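Long-range contacts in ubiquitin-conjugating enzyme E2, putative (Trypanosoma cruzi, PDB 4DS2), which probably serves as a ubiquitin-conjugating E2 enzyme, carrying activated ubiquitin as a thioester and passing it toward substrates: residues H83-V91 / E102-N111; S35-S43 / I124-Q134. One frame throughout, in Å; residues are numbered along the deposited sequence.

Contact 1: residues H83-V91 / E102-N111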
loop_
_atom_site.group_PDB
_atom_site.type_symbol
_atom_site.label_atom_id
_atom_site.label_comp_id
_atom_site.label_asym_id
_atom_site.label_seq_id
_atom_site.Cartn_x
_atom_site.Cartn_y
_atom_site.Cartn_z
ATOM N N HIS A 83 -17.400 7.164 -2.524
ATOM C CA HIS A 83 -18.271 6.091 -2.008
ATOM C C HIS A 83 -17.563 4.783 -1.865
ATOM O O HIS A 83 -17.596 4.216 -0.788
ATOM C CB HIS A 83 -19.513 5.985 -2.862
ATOM C CG HIS A 83 -20.183 7.327 -3.069
ATOM N ND1 HIS A 83 -20.854 7.955 -2.079
ATOM C CD2 HIS A 83 -20.193 8.201 -4.163
ATOM C CE1 HIS A 83 -21.332 9.142 -2.531
ATOM N NE2 HIS A 83 -20.933 9.290 -3.805
ATOM N N GLU A 84 -16.829 4.326 -2.888
ATOM C CA GLU A 84 -15.868 3.203 -2.681
ATOM C C GLU A 84 -14.442 3.659 -2.844
ATOM O O GLU A 84 -14.127 4.365 -3.797
ATOM C CB GLU A 84 -16.038 1.997 -3.621
ATOM C CG GLU A 84 -17.378 1.317 -3.502
ATOM C CD GLU A 84 -18.414 2.133 -4.222
ATOM O OE1 GLU A 84 -18.049 2.487 -5.365
ATOM O OE2 GLU A 84 -19.520 2.447 -3.662
ATOM N N PRO A 85 -13.560 3.171 -1.958
ATOM C CA PRO A 85 -12.185 3.547 -2.014
ATOM C C PRO A 85 -11.461 2.825 -3.142
ATOM O O PRO A 85 -11.991 1.879 -3.702
ATOM C CB PRO A 85 -11.658 3.100 -0.645
ATOM C CG PRO A 85 -12.494 1.950 -0.254
ATOM C CD PRO A 85 -13.789 2.072 -0.985
ATOM N N PRO A 86 -10.254 3.277 -3.470
ATOM C CA PRO A 86 -9.464 2.663 -4.530
ATOM C C PRO A 86 -8.854 1.360 -4.100
ATOM O O PRO A 86 -8.764 1.075 -2.928
ATOM C CB PRO A 86 -8.314 3.644 -4.705
ATOM C CG PRO A 86 -8.156 4.218 -3.346
ATOM C CD PRO A 86 -9.556 4.416 -2.866
ATOM N N THR A 87 -8.363 0.620 -5.064
ATOM C CA THR A 87 -7.696 -0.634 -4.839
ATOM C C THR A 87 -6.219 -0.327 -4.870
ATOM O O THR A 87 -5.734 0.381 -5.753
ATOM C CB THR A 87 -8.092 -1.643 -5.944
ATOM O OG1 THR A 87 -9.396 -2.127 -5.650
ATOM C CG2 THR A 87 -7.141 -2.837 -6.039
ATOM N N VAL A 88 -5.498 -0.831 -3.884
ATOM C CA VAL A 88 -4.029 -0.837 -3.945
ATOM C C VAL A 88 -3.539 -2.224 -4.411
ATOM O O VAL A 88 -4.166 -3.260 -4.092
ATOM C CB VAL A 88 -3.427 -0.401 -2.601
ATOM C CG1 VAL A 88 -1.901 -0.296 -2.638
ATOM C CG2 VAL A 88 -4.029 0.955 -2.206
ATOM N N ARG A 89 -2.461 -2.206 -5.207
ATOM C CA ARG A 89 -1.855 -3.397 -5.792
ATOM C C ARG A 89 -0.360 -3.213 -5.751
ATOM O O ARG A 89 0.112 -2.113 -5.980
ATOM C CB ARG A 89 -2.304 -3.539 -7.231
ATOM C CG ARG A 89 -2.208 -4.927 -7.862
ATOM C CD ARG A 89 -3.178 -5.037 -9.041
ATOM N NE ARG A 89 -2.925 -6.192 -9.922
ATOM C CZ ARG A 89 -3.706 -7.285 -10.037
ATOM N NH1 ARG A 89 -4.816 -7.425 -9.311
ATOM N NH2 ARG A 89 -3.376 -8.266 -10.886
ATOM N N PHE A 90 0.398 -4.251 -5.430
ATOM C CA PHE A 90 1.863 -4.146 -5.530
ATOM C C PHE A 90 2.262 -4.522 -6.923
ATOM O O PHE A 90 1.848 -5.599 -7.383
ATOM C CB PHE A 90 2.549 -5.025 -4.490
ATOM C CG PHE A 90 2.431 -4.467 -3.115
ATOM C CD1 PHE A 90 1.256 -4.624 -2.389
ATOM C CD2 PHE A 90 3.453 -3.702 -2.563
ATOM C CE1 PHE A 90 1.132 -4.065 -1.131
ATOM C CE2 PHE A 90 3.328 -3.160 -1.297
ATOM C CZ PHE A 90 2.174 -3.339 -0.585
ATOM N N VAL A 91 3.004 -3.633 -7.600
ATOM C CA VAL A 91 3.608 -3.965 -8.881
ATOM C C VAL A 91 4.888 -4.758 -8.611
ATOM O O VAL A 91 5.146 -5.728 -9.301
ATOM C CB VAL A 91 3.953 -2.733 -9.735
ATOM C CG1 VAL A 91 4.748 -3.151 -10.975
ATOM C CG2 VAL A 91 2.690 -1.967 -10.122
ATOM N N GLU A 102 -0.071 -12.088 -7.519
ATOM C CA GLU A 102 -0.506 -11.086 -8.515
ATOM C C GLU A 102 -0.230 -9.646 -8.026
ATOM O O GLU A 102 -0.230 -8.707 -8.825
ATOM C CB GLU A 102 -1.987 -11.271 -8.906
ATOM C CG GLU A 102 -2.166 -12.312 -9.994
ATOM C CD GLU A 102 -3.612 -12.594 -10.398
ATOM O OE1 GLU A 102 -4.542 -12.000 -9.798
ATOM O OE2 GLU A 102 -3.802 -13.429 -11.334
ATOM N N GLY A 103 0.041 -9.493 -6.729
ATOM C CA GLY A 103 0.105 -8.178 -6.078
ATOM C C GLY A 103 -1.205 -7.708 -5.435
ATOM O O GLY A 103 -1.280 -6.561 -4.986
ATOM N N GLY A 104 -2.211 -8.591 -5.379
ATOM C CA GLY A 104 -3.521 -8.285 -4.821
ATOM C C GLY A 104 -3.528 -8.185 -3.298
ATOM O O GLY A 104 -2.724 -8.813 -2.627
ATOM N N ILE A 105 -4.414 -7.352 -2.770
ATOM C CA ILE A 105 -4.771 -7.413 -1.365
ATOM C C ILE A 105 -6.299 -7.599 -1.227
ATOM O O ILE A 105 -7.107 -7.245 -2.123
ATOM C CB ILE A 105 -4.301 -6.174 -0.572
ATOM C CG1 ILE A 105 -5.114 -4.941 -0.978
ATOM C CG2 ILE A 105 -2.796 -5.953 -0.712
ATOM C CD1 ILE A 105 -4.716 -3.649 -0.294
ATOM N N CYS A 106 -6.677 -8.179 -0.094
ATOM C CA CYS A 106 -8.055 -8.378 0.263
ATOM C C CYS A 106 -8.704 -7.008 0.370
ATOM O O CYS A 106 -8.114 -6.087 0.950
ATOM C CB CYS A 106 -8.116 -9.093 1.599
ATOM S SG CYS A 106 -9.773 -9.584 2.083
ATOM N N ASP A 107 -9.905 -6.848 -0.183
ATOM C CA ASP A 107 -10.576 -5.545 -0.108
ATOM C C ASP A 107 -10.895 -5.205 1.323
ATOM O O ASP A 107 -11.138 -4.050 1.621
ATOM C CB ASP A 107 -11.895 -5.465 -0.837
ATOM C CG ASP A 107 -12.078 -6.514 -1.823
ATOM O OD1 ASP A 107 -11.081 -6.914 -2.481
ATOM O OD2 ASP A 107 -13.253 -6.923 -1.959
ATOM N N ARG A 108 -10.957 -6.212 2.188
ATOM C CA ARG A 108 -11.344 -5.976 3.558
ATOM C C ARG A 108 -10.370 -5.086 4.274
ATOM O O ARG A 108 -10.777 -4.269 5.115
ATOM C CB ARG A 108 -11.528 -7.272 4.302
ATOM C CG ARG A 108 -12.788 -7.970 3.880
ATOM C CD ARG A 108 -12.581 -9.451 3.944
ATOM N NE ARG A 108 -13.749 -10.163 4.405
ATOM C CZ ARG A 108 -13.795 -11.494 4.464
ATOM N NH1 ARG A 108 -14.909 -12.113 4.892
ATOM N NH2 ARG A 108 -12.726 -12.215 4.096
ATOM N N MET A 109 -9.097 -5.221 3.928
ATOM C CA MET A 109 -8.068 -4.418 4.546
ATOM C C MET A 109 -8.464 -2.975 4.577
ATOM O O MET A 109 -8.254 -2.305 5.554
ATOM C CB MET A 109 -6.780 -4.550 3.772
ATOM C CG MET A 109 -5.593 -3.864 4.404
ATOM S SD MET A 109 -4.064 -4.425 3.614
ATOM C CE MET A 109 -2.985 -3.061 4.029
ATOM N N VAL A 110 -9.007 -2.488 3.475
ATOM C CA VAL A 110 -9.373 -1.085 3.355
ATOM C C VAL A 110 -10.853 -0.868 3.633
ATOM O O VAL A 110 -11.223 0.143 4.205
ATOM C CB VAL A 110 -9.025 -0.541 1.937
ATOM C CG1 VAL A 110 -9.789 0.758 1.652
ATOM C CG2 VAL A 110 -7.530 -0.322 1.781
ATOM N N ASN A 111 -11.687 -1.815 3.210
ATOM C CA ASN A 111 -13.144 -1.614 3.147
ATOM C C ASN A 111 -13.857 -1.706 4.469
ATOM O O ASN A 111 -14.907 -1.082 4.645
ATOM C CB ASN A 111 -13.789 -2.606 2.183
ATOM C CG ASN A 111 -13.437 -2.324 0.745
ATOM O OD1 ASN A 111 -12.934 -1.256 0.407
ATOM N ND2 ASN A 111 -13.685 -3.282 -0.105
#

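Contact 2: residues S35-S43 / I124-Q134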
loop_
_atom_site.group_PDB
_atom_site.type_symbol
_atom_site.label_atom_id
_atom_site.label_comp_id
_atom_site.label_asym_id
_atom_site.label_seq_id
_atom_site.Cartn_x
_atom_site.Cartn_y
_atom_site.Cartn_z
ATOM N N SER A 35 10.850 9.739 9.714
ATOM C CA SER A 35 10.567 8.630 10.617
ATOM C C SER A 35 11.100 7.283 10.071
ATOM O O SER A 35 10.827 6.924 8.914
ATOM C CB SER A 35 9.055 8.533 10.860
ATOM O OG SER A 35 8.766 7.622 11.906
ATOM N N PRO A 36 11.851 6.523 10.905
ATOM C CA PRO A 36 12.276 5.168 10.528
ATOM C C PRO A 36 11.134 4.138 10.558
ATOM O O PRO A 36 11.278 3.083 9.943
ATOM C CB PRO A 36 13.295 4.819 11.614
ATOM C CG PRO A 36 12.777 5.523 12.826
ATOM C CD PRO A 36 12.209 6.826 12.309
ATOM N N HIS A 37 10.032 4.444 11.267
ATOM C CA HIS A 37 8.865 3.546 11.390
ATOM C C HIS A 37 7.831 3.733 10.309
ATOM O O HIS A 37 7.000 2.861 10.083
ATOM C CB HIS A 37 8.195 3.672 12.760
ATOM C CG HIS A 37 7.162 2.596 13.021
ATOM N ND1 HIS A 37 7.502 1.337 13.351
ATOM C CD2 HIS A 37 5.768 2.621 12.948
ATOM C CE1 HIS A 37 6.389 0.595 13.504
ATOM N NE2 HIS A 37 5.325 1.382 13.256
ATOM N N SER A 38 7.859 4.875 9.637
ATOM C CA SER A 38 6.921 5.139 8.555
ATOM C C SER A 38 7.558 4.891 7.189
ATOM O O SER A 38 8.771 4.985 6.998
ATOM C CB SER A 38 6.342 6.563 8.647
ATOM O OG SER A 38 5.138 6.559 9.394
ATOM N N THR A 39 6.687 4.568 6.255
ATOM C CA THR A 39 7.066 4.285 4.890
ATOM C C THR A 39 7.004 5.607 4.146
ATOM O O THR A 39 6.141 6.428 4.435
ATOM C CB THR A 39 6.091 3.265 4.278
ATOM O OG1 THR A 39 5.060 3.939 3.533
ATOM C CG2 THR A 39 5.440 2.371 5.432
ATOM N N ALA A 40 7.930 5.836 3.220
ATOM C CA ALA A 40 8.004 7.108 2.534
ATOM C C ALA A 40 7.551 6.879 1.093
ATOM O O ALA A 40 8.092 6.020 0.396
ATOM C CB ALA A 40 9.431 7.655 2.599
ATOM N N ILE A 41 6.524 7.613 0.672
ATOM C CA ILE A 41 6.130 7.671 -0.737
ATOM C C ILE A 41 6.928 8.834 -1.308
ATOM O O ILE A 41 6.820 9.947 -0.800
ATOM C CB ILE A 41 4.609 7.950 -0.929
ATOM C CG1 ILE A 41 3.738 7.057 -0.020
ATOM C CG2 ILE A 41 4.197 7.746 -2.388
ATOM C CD1 ILE A 41 2.245 7.406 0.049
ATOM N N PHE A 42 7.730 8.579 -2.346
ATOM C CA PHE A 42 8.648 9.588 -2.929
ATOM C C PHE A 42 8.466 9.904 -4.446
ATOM O O PHE A 42 9.122 10.806 -4.966
ATOM C CB PHE A 42 10.106 9.205 -2.651
ATOM C CG PHE A 42 10.588 8.002 -3.422
ATOM C CD1 PHE A 42 10.384 6.716 -2.932
ATOM C CD2 PHE A 42 11.255 8.159 -4.645
ATOM C CE1 PHE A 42 10.812 5.599 -3.650
ATOM C CE2 PHE A 42 11.694 7.053 -5.363
ATOM C CZ PHE A 42 11.469 5.771 -4.866
ATOM N N SER A 43 7.594 9.170 -5.144
ATOM C CA SER A 43 7.180 9.521 -6.498
ATOM C C SER A 43 5.725 9.140 -6.726
ATOM O O SER A 43 5.284 8.073 -6.332
ATOM C CB SER A 43 8.077 8.849 -7.538
ATOM O OG SER A 43 7.390 8.679 -8.764
ATOM N N ILE A 124 -3.631 4.909 1.438
ATOM C CA ILE A 124 -2.312 4.475 1.013
ATOM C C ILE A 124 -1.457 4.226 2.241
ATOM O O ILE A 124 -0.739 3.240 2.291
ATOM C CB ILE A 124 -1.629 5.471 0.037
ATOM C CG1 ILE A 124 -2.497 5.681 -1.227
ATOM C CG2 ILE A 124 -0.246 4.945 -0.375
ATOM C CD1 ILE A 124 -2.198 6.966 -1.995
ATOM N N LYS A 125 -1.561 5.103 3.234
ATOM C CA LYS A 125 -0.786 4.936 4.445
ATOM C C LYS A 125 -1.251 3.734 5.243
ATOM O O LYS A 125 -0.439 3.078 5.871
ATOM C CB LYS A 125 -0.797 6.207 5.281
ATOM C CG LYS A 125 -0.079 7.370 4.578
ATOM C CD LYS A 125 0.136 8.576 5.494
ATOM C CE LYS A 125 -0.103 9.910 4.795
ATOM N NZ LYS A 125 -1.538 10.302 4.972
ATOM N N LEU A 126 -2.542 3.432 5.209
ATOM C CA LEU A 126 -3.080 2.291 5.968
ATOM C C LEU A 126 -2.520 0.985 5.452
ATOM O O LEU A 126 -2.248 0.072 6.233
ATOM C CB LEU A 126 -4.626 2.241 5.934
ATOM C CG LEU A 126 -5.223 0.979 6.589
ATOM C CD1 LEU A 126 -6.664 1.178 6.993
ATOM C CD2 LEU A 126 -5.101 -0.256 5.683
ATOM N N VAL A 127 -2.369 0.902 4.136
ATOM C CA VAL A 127 -1.959 -0.334 3.471
ATOM C C VAL A 127 -0.482 -0.579 3.610
ATOM O O VAL A 127 -0.062 -1.734 3.819
ATOM C CB VAL A 127 -2.247 -0.327 1.969
ATOM C CG1 VAL A 127 -1.431 -1.409 1.271
ATOM C CG2 VAL A 127 -3.748 -0.502 1.714
ATOM N N LEU A 128 0.302 0.501 3.476
ATOM C CA LEU A 128 1.761 0.402 3.588
ATOM C C LEU A 128 2.153 -0.024 4.988
ATOM O O LEU A 128 2.993 -0.901 5.168
ATOM C CB LEU A 128 2.418 1.724 3.257
ATOM C CG LEU A 128 2.263 2.210 1.808
ATOM C CD1 LEU A 128 2.616 3.696 1.724
ATOM C CD2 LEU A 128 3.100 1.361 0.870
ATOM N N ASP A 129 1.514 0.593 5.970
ATOM C CA ASP A 129 1.739 0.271 7.358
ATOM C C ASP A 129 1.289 -1.155 7.703
ATOM O O ASP A 129 1.949 -1.892 8.459
ATOM C CB ASP A 129 0.986 1.266 8.242
ATOM C CG ASP A 129 0.909 0.807 9.683
ATOM O OD1 ASP A 129 1.992 0.633 10.328
ATOM O OD2 ASP A 129 -0.234 0.609 10.162
ATOM N N ARG A 130 0.137 -1.518 7.195
ATOM C CA ARG A 130 -0.423 -2.827 7.481
ATOM C C ARG A 130 0.498 -3.930 6.986
ATOM O O ARG A 130 0.769 -4.883 7.683
ATOM C CB ARG A 130 -1.824 -2.930 6.866
ATOM C CG ARG A 130 -2.453 -4.286 6.920
ATOM C CD ARG A 130 -2.612 -4.787 8.319
ATOM N NE ARG A 130 -3.257 -6.087 8.278
ATOM C CZ ARG A 130 -3.333 -6.924 9.311
ATOM N NH1 ARG A 130 -2.794 -6.599 10.485
ATOM N NH2 ARG A 130 -3.959 -8.090 9.174
ATOM N N VAL A 131 0.982 -3.778 5.761
ATOM C CA VAL A 131 1.774 -4.824 5.120
ATOM C C VAL A 131 3.250 -4.847 5.550
ATOM O O VAL A 131 3.821 -5.919 5.835
ATOM C CB VAL A 131 1.641 -4.690 3.615
ATOM C CG1 VAL A 131 2.598 -5.646 2.890
ATOM C CG2 VAL A 131 0.180 -4.966 3.252
ATOM N N PHE A 132 3.860 -3.666 5.625
ATOM C CA PHE A 132 5.274 -3.560 5.968
ATOM C C PHE A 132 5.555 -3.625 7.477
ATOM O O PHE A 132 6.664 -4.013 7.902
ATOM C CB PHE A 132 5.827 -2.239 5.404
ATOM C CG PHE A 132 5.976 -2.210 3.904
ATOM C CD1 PHE A 132 6.196 -3.380 3.160
ATOM C CD2 PHE A 132 5.968 -0.995 3.237
ATOM C CE1 PHE A 132 6.370 -3.339 1.801
ATOM C CE2 PHE A 132 6.157 -0.949 1.867
ATOM C CZ PHE A 132 6.360 -2.125 1.152
ATOM N N SER A 133 4.565 -3.196 8.272
ATOM C CA SER A 133 4.751 -2.966 9.705
ATOM C C SER A 133 3.812 -3.701 10.639
ATOM O O SER A 133 4.254 -4.111 11.695
ATOM C CB SER A 133 4.736 -1.480 9.997
ATOM O OG SER A 133 6.015 -0.969 9.692
ATOM N N GLN A 134 2.544 -3.889 10.283
ATOM C CA GLN A 134 1.635 -4.541 11.209
ATOM C C GLN A 134 1.240 -5.918 10.731
ATOM O O GLN A 134 0.182 -6.413 11.078
ATOM C CB GLN A 134 0.379 -3.701 11.457
ATOM C CG GLN A 134 0.623 -2.246 11.877
ATOM C CD GLN A 134 1.383 -2.057 13.210
ATOM O OE1 GLN A 134 1.514 -2.984 14.019
ATOM N NE2 GLN A 134 1.849 -0.821 13.455
#

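Contact 1: residues H83-V91 / E102-N111
F90 and G103 come within 4.4 Å at their CA atoms, and a single backbone hydrogen bond, F90 N to G103 O at 2.9 Å, ties the edge strand 87-90 of the ubiquitin-conjugating (UBC) fold to the loop that begins at E102. Around it the backbones exchange two CA-H...O contacts: R89 CA meets G103 O, and G103 CA approaches F90 O at 3.4 Å. G103, at positive phi, brings its backbone right up against the strand. Beside this bond R89, its chain extended from CG to NE, reaches toward E102, with E102 O over one face of its guanidinium; R89 NH2 and E102 OE1 are 4.1 Å apart, too far for a salt bridge. The chains then diverge, and I105 and V110 span the gap. I105 branches so that CG1 falls between its backbone N and carbonyl carbon (chi1 70°), bringing CG1 to 3.7 Å from V88 O while CG2 lies at the edge of the F90 ring. At the other end P85 and V110 run antiparallel alongside one another, P85 CG to V110 CG1 at 3.5 Å, and N111 turns its OD1 toward P85 CG. In the Ile-Cys pair where E2 relatives carry the active-site cysteine, C106 SG makes a capping bond at the turn that leads into helix 108-111, accepting from R108 N at 3.6 Å.

Contact 2: residues S35-S43 / I124-Q134
I41 and T39, both turned inward from the edge strand 40-46 and the loop leading into it, meet one face of helix 120-132, and most of this contact is apolar. I41 sends its CD1 to I124 CG2 at 3.5 Å, the two side chains crossing at about a right angle, while its CG1 lies 3.9 Å from L128 CD1. One turn spacing between I124 and L128 thus lets a single isoleucine reach both. T39 spreads over the next turn: OG1 and CG2 lie against L128, and CG2 meets the edge of the F132 ring, 4.1 Å from CD2. Beneath, L128 also touches V56 and L73 of the sheet, and F132 packs against the rings of Y64 and Y71.

The polar part gathers at the C-terminal end of the helix. H37 has CG anti to its backbone N (chi1 -169°), which swings the ring out to this end; S133 OG stands over one face, 4.1 Å from H37 CE1. The Q134 amide comes to the ring edge instead, its plane turned 58° from the imidazole. Both are van der Waals approaches. H37 ND1 is hydrogen-bonded to D61 OD2, which helps fix the ring's orientation. Q134 NE2 makes a weak hydrogen bond to D129 OD1, and D129 O accepts from both S133 N and Q134 N where the helix ends.

A helix laid across one face of a four-stranded antiparallel meander, here reaching from the middle strands to the first, is the core of the UBC fold.

The two contacts sit about 15 Å apart between centres and use the outermost strands of one sheet, 87-90 for contact 1 and 40-46 for contact 2. Both segments of contact 1 fall between those of contact 2 along the chain. They touch through helix 108-111, which packs on helix 120-132: M109 lies against V127, R130 and V131, and V110 against V127, with M109 O 3.8 Å from L126 CD2. C106, the likely active-site cysteine by family resemblance, belongs to contact 1, its SG about 11.4 Å from R130 CB. Through M109 and V110, helix 120-132 backs the segment that carries this cysteine, while I124 and L128 meet the far edge of the sheet.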